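Chloride intracellular channel exc-4 (Caenorhabditis elegans, PDB 2YV9) may insert into membranes to form chloride channels and is required to control the lumen size of the growing excretory canal. Local coordinates at residues A[167-172]-A[216-221]. Sequence-based numbering, arbitrary orientation.
Sequences QLSNID and HNFTHL
With CG trans to its own backbone N (chi1 -170°), Asp172 reaches off helix 155-178 to the first turn of helix 219-228, while Phe218, its CG trans to the carbonyl carbon (chi1 -62°), lays its ring against the preceding turn of the longer helix. Asp172 OD1 accepts a nearly straight hydrogen bond from Leu221 N (2.9 Å, 160° at the hydrogen), using the lone pair that faces away from OD2. Asp172 OD1 also lies 2.9 Å from His220 N, so it sits among the amides that open the helix, where the helix dipole would probably favour a charged carboxylate. Asp172 OD2 accepts a short hydrogen bond from a water (2.6 Å) that also lies at the edge of the His220 ring, in its plane and hydrogen-bonded to ND1; the water thus ties carboxylate and imidazole together. The Phe218 ring receives Ser169 CA over one face, a CH-pi contact 4.0 Å from the ring centroid and displaced toward the rim. Ser169 CB touches Phe218 CZ, and Leu168 CB meets Phe218 CE2 at 3.7 Å. Ser169 OG, beside the ring, is hydrogen-bonded to Gln173 NE2. On the buried side, Leu221 splits its branches: CD2 packs on Leu168 CD2 (3.7 Å), CD1 on Ile171 CG2 (3.9 Å). Leu199 of helix 190-210 touches both Leu168 and Leu221, continuing this apolar layer. Phe218, the N-cap residue, centres an inverse gamma turn, and the whole is a helix start whose first-turn amide at Leu221 is held by a carboxylate from a neighbouring helix, joining two helices of the all-helical C-terminal domain of the GST fold.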
ATOM      1  N   GLN A 167     -15.721  10.014  19.100  1.00 27.26           N
ATOM      2  CA  GLN A 167     -15.778   8.972  18.024  1.00 29.15           C
ATOM      3  C   GLN A 167     -15.956   7.556  18.597  1.00 27.06           C
ATOM      4  O   GLN A 167     -16.729   6.698  18.088  1.00 26.29           O
ATOM      5  CB  GLN A 167     -14.554   9.044  17.135  1.00 30.24           C
ATOM      6  CG  GLN A 167     -14.379  10.370  16.456  1.00 29.30           C
ATOM      7  CD  GLN A 167     -15.554  10.657  15.492  1.00 38.64           C
ATOM      8  OE1 GLN A 167     -16.046   9.763  14.772  1.00 33.54           O
ATOM      9  NE2 GLN A 167     -16.032  11.892  15.518  1.00 39.06           N
ATOM     10  N   LEU A 168     -15.252   7.301  19.691  1.00 22.53           N
ATOM     11  CA  LEU A 168     -15.444   6.060  20.452  1.00 24.04           C
ATOM     12  C   LEU A 168     -16.905   5.943  20.891  1.00 25.58           C
ATOM     13  O   LEU A 168     -17.509   4.855  20.832  1.00 27.68           O
ATOM     14  CB  LEU A 168     -14.523   6.033  21.683  1.00 21.60           C
ATOM     15  CG  LEU A 168     -13.061   5.792  21.352  1.00 25.12           C
ATOM     16  CD1 LEU A 168     -12.176   6.087  22.617  1.00 22.98           C
ATOM     17  CD2 LEU A 168     -12.781   4.397  20.808  1.00 28.44           C
ATOM     18  N   SER A 169     -17.463   7.072  21.320  1.00 21.80           N
ATOM     19  CA  SER A 169     -18.872   7.131  21.712  1.00 24.13           C
ATOM     20  C   SER A 169     -19.775   6.843  20.514  1.00 26.42           C
ATOM     21  O   SER A 169     -20.726   6.085  20.645  1.00 25.57           O
ATOM     22  CB  SER A 169     -19.258   8.460  22.316  1.00 28.86           C
ATOM     23  OG  SER A 169     -20.594   8.341  22.805  1.00 27.19           O
ATOM     24  N   ASN A 170     -19.439   7.411  19.356  1.00 26.08           N
ATOM     25  CA  ASN A 170     -20.212   7.179  18.110  1.00 26.23           C
ATOM     26  C   ASN A 170     -20.232   5.696  17.705  1.00 31.43           C
ATOM     27  O   ASN A 170     -21.273   5.119  17.384  1.00 31.12           O
ATOM     28  CB  ASN A 170     -19.683   8.046  16.983  1.00 32.39           C
ATOM     29  CG  ASN A 170     -19.946   9.547  17.197  1.00 28.62           C
ATOM     30  OD1 ASN A 170     -20.772   9.941  18.011  1.00 36.66           O
ATOM     31  ND2 ASN A 170     -19.218  10.381  16.447  1.00 36.81           N
ATOM     32  N   ILE A 171     -19.078   5.063  17.782  1.00 24.84           N
ATOM     33  CA  ILE A 171     -18.980   3.624  17.569  1.00 24.38           C
ATOM     34  C   ILE A 171     -19.743   2.771  18.608  1.00 26.23           C
ATOM     35  O   ILE A 171     -20.463   1.809  18.239  1.00 25.93           O
ATOM     36  CB  ILE A 171     -17.492   3.217  17.434  1.00 25.85           C
ATOM     37  CG1 ILE A 171     -16.808   4.013  16.289  1.00 26.46           C
ATOM     38  CG2 ILE A 171     -17.390   1.705  17.204  1.00 23.84           C
ATOM     39  CD1 ILE A 171     -15.286   3.731  16.138  1.00 24.72           C
ATOM     40  N   ASP A 172     -19.623   3.118  19.889  1.00 24.28           N
ATOM     41  CA  ASP A 172     -20.458   2.500  20.899  1.00 22.58           C
ATOM     42  C   ASP A 172     -21.931   2.575  20.509  1.00 24.82           C
ATOM     43  O   ASP A 172     -22.607   1.584  20.605  1.00 30.33           O
ATOM     44  CB  ASP A 172     -20.278   3.185  22.240  1.00 25.49           C
ATOM     45  CG  ASP A 172     -20.943   2.434  23.382  1.00 29.54           C
ATOM     46  OD1 ASP A 172     -20.562   1.298  23.715  1.00 26.90           O
ATOM     47  OD2 ASP A 172     -21.847   3.043  24.013  1.00 41.13           O
ATOM     48  N   HIS A 216     -14.961   3.610  30.143  1.00 27.45           N
ATOM     49  CA  HIS A 216     -15.554   2.362  30.655  1.00 21.74           C
ATOM     50  C   HIS A 216     -17.088   2.287  30.528  1.00 27.55           C
ATOM     51  O   HIS A 216     -17.693   1.219  30.645  1.00 26.37           O
ATOM     52  CB  HIS A 216     -15.100   2.202  32.120  1.00 26.16           C
ATOM     53  CG  HIS A 216     -13.646   1.909  32.245  1.00 25.34           C
ATOM     54  ND1 HIS A 216     -13.041   1.597  33.446  1.00 31.14           N
ATOM     55  CD2 HIS A 216     -12.658   1.890  31.309  1.00 28.34           C
ATOM     56  CE1 HIS A 216     -11.758   1.370  33.241  1.00 31.20           C
ATOM     57  NE2 HIS A 216     -11.495   1.534  31.959  1.00 26.83           N
ATOM     58  N   ASN A 217     -17.716   3.418  30.276  1.00 23.16           N
ATOM     59  CA  ASN A 217     -19.178   3.460  30.124  1.00 26.45           C
ATOM     60  C   ASN A 217     -19.640   3.041  28.724  1.00 32.06           C
ATOM     61  O   ASN A 217     -20.835   2.861  28.492  1.00 29.21           O
ATOM     62  CB  ASN A 217     -19.715   4.839  30.500  1.00 27.15           C
ATOM     63  CG  ASN A 217     -19.313   5.919  29.527  1.00 40.23           C
ATOM     64  OD1 ASN A 217     -18.145   6.123  29.272  1.00 35.08           O
ATOM     65  ND2 ASN A 217     -20.293   6.636  28.995  1.00 46.38           N
ATOM     66  N   PHE A 218     -18.705   2.891  27.779  1.00 26.46           N
ATOM     67  CA  PHE A 218     -19.027   2.476  26.419  1.00 24.52           C
ATOM     68  C   PHE A 218     -19.111   0.937  26.348  1.00 22.77           C
ATOM     69  O   PHE A 218     -18.231   0.232  25.812  1.00 26.19           O
ATOM     70  CB  PHE A 218     -17.975   2.986  25.445  1.00 25.79           C
ATOM     71  CG  PHE A 218     -17.864   4.481  25.380  1.00 24.55           C
ATOM     72  CD1 PHE A 218     -18.884   5.330  25.827  1.00 29.64           C
ATOM     73  CD2 PHE A 218     -16.716   5.052  24.848  1.00 30.73           C
ATOM     74  CE1 PHE A 218     -18.730   6.706  25.760  1.00 29.93           C
ATOM     75  CE2 PHE A 218     -16.575   6.406  24.729  1.00 25.35           C
ATOM     76  CZ  PHE A 218     -17.559   7.251  25.193  1.00 27.37           C
ATOM     77  N   THR A 219     -20.192   0.379  26.892  1.00 24.98           N
ATOM     78  CA  THR A 219     -20.283  -1.061  27.089  1.00 22.92           C
ATOM     79  C   THR A 219     -20.308  -1.896  25.807  1.00 22.57           C
ATOM     80  O   THR A 219     -19.744  -2.999  25.757  1.00 24.27           O
ATOM     81  CB  THR A 219     -21.572  -1.404  27.859  1.00 29.26           C
ATOM     82  OG1 THR A 219     -21.748  -0.448  28.902  1.00 27.54           O
ATOM     83  CG2 THR A 219     -21.533  -2.805  28.415  1.00 28.45           C
ATOM     84  N   HIS A 220     -21.016  -1.399  24.783  1.00 24.90           N
ATOM     85  CA  HIS A 220     -21.114  -2.105  23.498  1.00 23.76           C
ATOM     86  C   HIS A 220     -19.755  -2.126  22.803  1.00 20.92           C
ATOM     87  O   HIS A 220     -19.363  -3.126  22.225  1.00 25.87           O
ATOM     88  CB  HIS A 220     -22.165  -1.494  22.594  1.00 26.90           C
ATOM     89  CG  HIS A 220     -23.560  -1.867  23.005  1.00 27.63           C
ATOM     90  ND1 HIS A 220     -24.196  -1.245  24.054  1.00 32.72           N
ATOM     91  CD2 HIS A 220     -24.352  -2.897  22.631  1.00 34.70           C
ATOM     92  CE1 HIS A 220     -25.373  -1.826  24.246  1.00 32.07           C
ATOM     93  NE2 HIS A 220     -25.477  -2.847  23.413  1.00 31.68           N
ATOM     94  N   LEU A 221     -19.049  -0.991  22.893  1.00 23.91           N
ATOM     95  CA  LEU A 221     -17.699  -0.906  22.310  1.00 22.66           C
ATOM     96  C   LEU A 221     -16.794  -1.881  23.028  1.00 19.64           C
ATOM     97  O   LEU A 221     -15.974  -2.550  22.386  1.00 24.15           O
ATOM     98  CB  LEU A 221     -17.168   0.493  22.440  1.00 22.22           C
ATOM     99  CG  LEU A 221     -15.753   0.768  21.923  1.00 23.81           C
ATOM    100  CD1 LEU A 221     -15.723   0.535  20.477  1.00 20.46           C
ATOM    101  CD2 LEU A 221     -15.334   2.181  22.281  1.00 27.85           C
TER
HETATM  102  O   HOH W   1     -23.083   1.093  25.263  1.00 43.44           O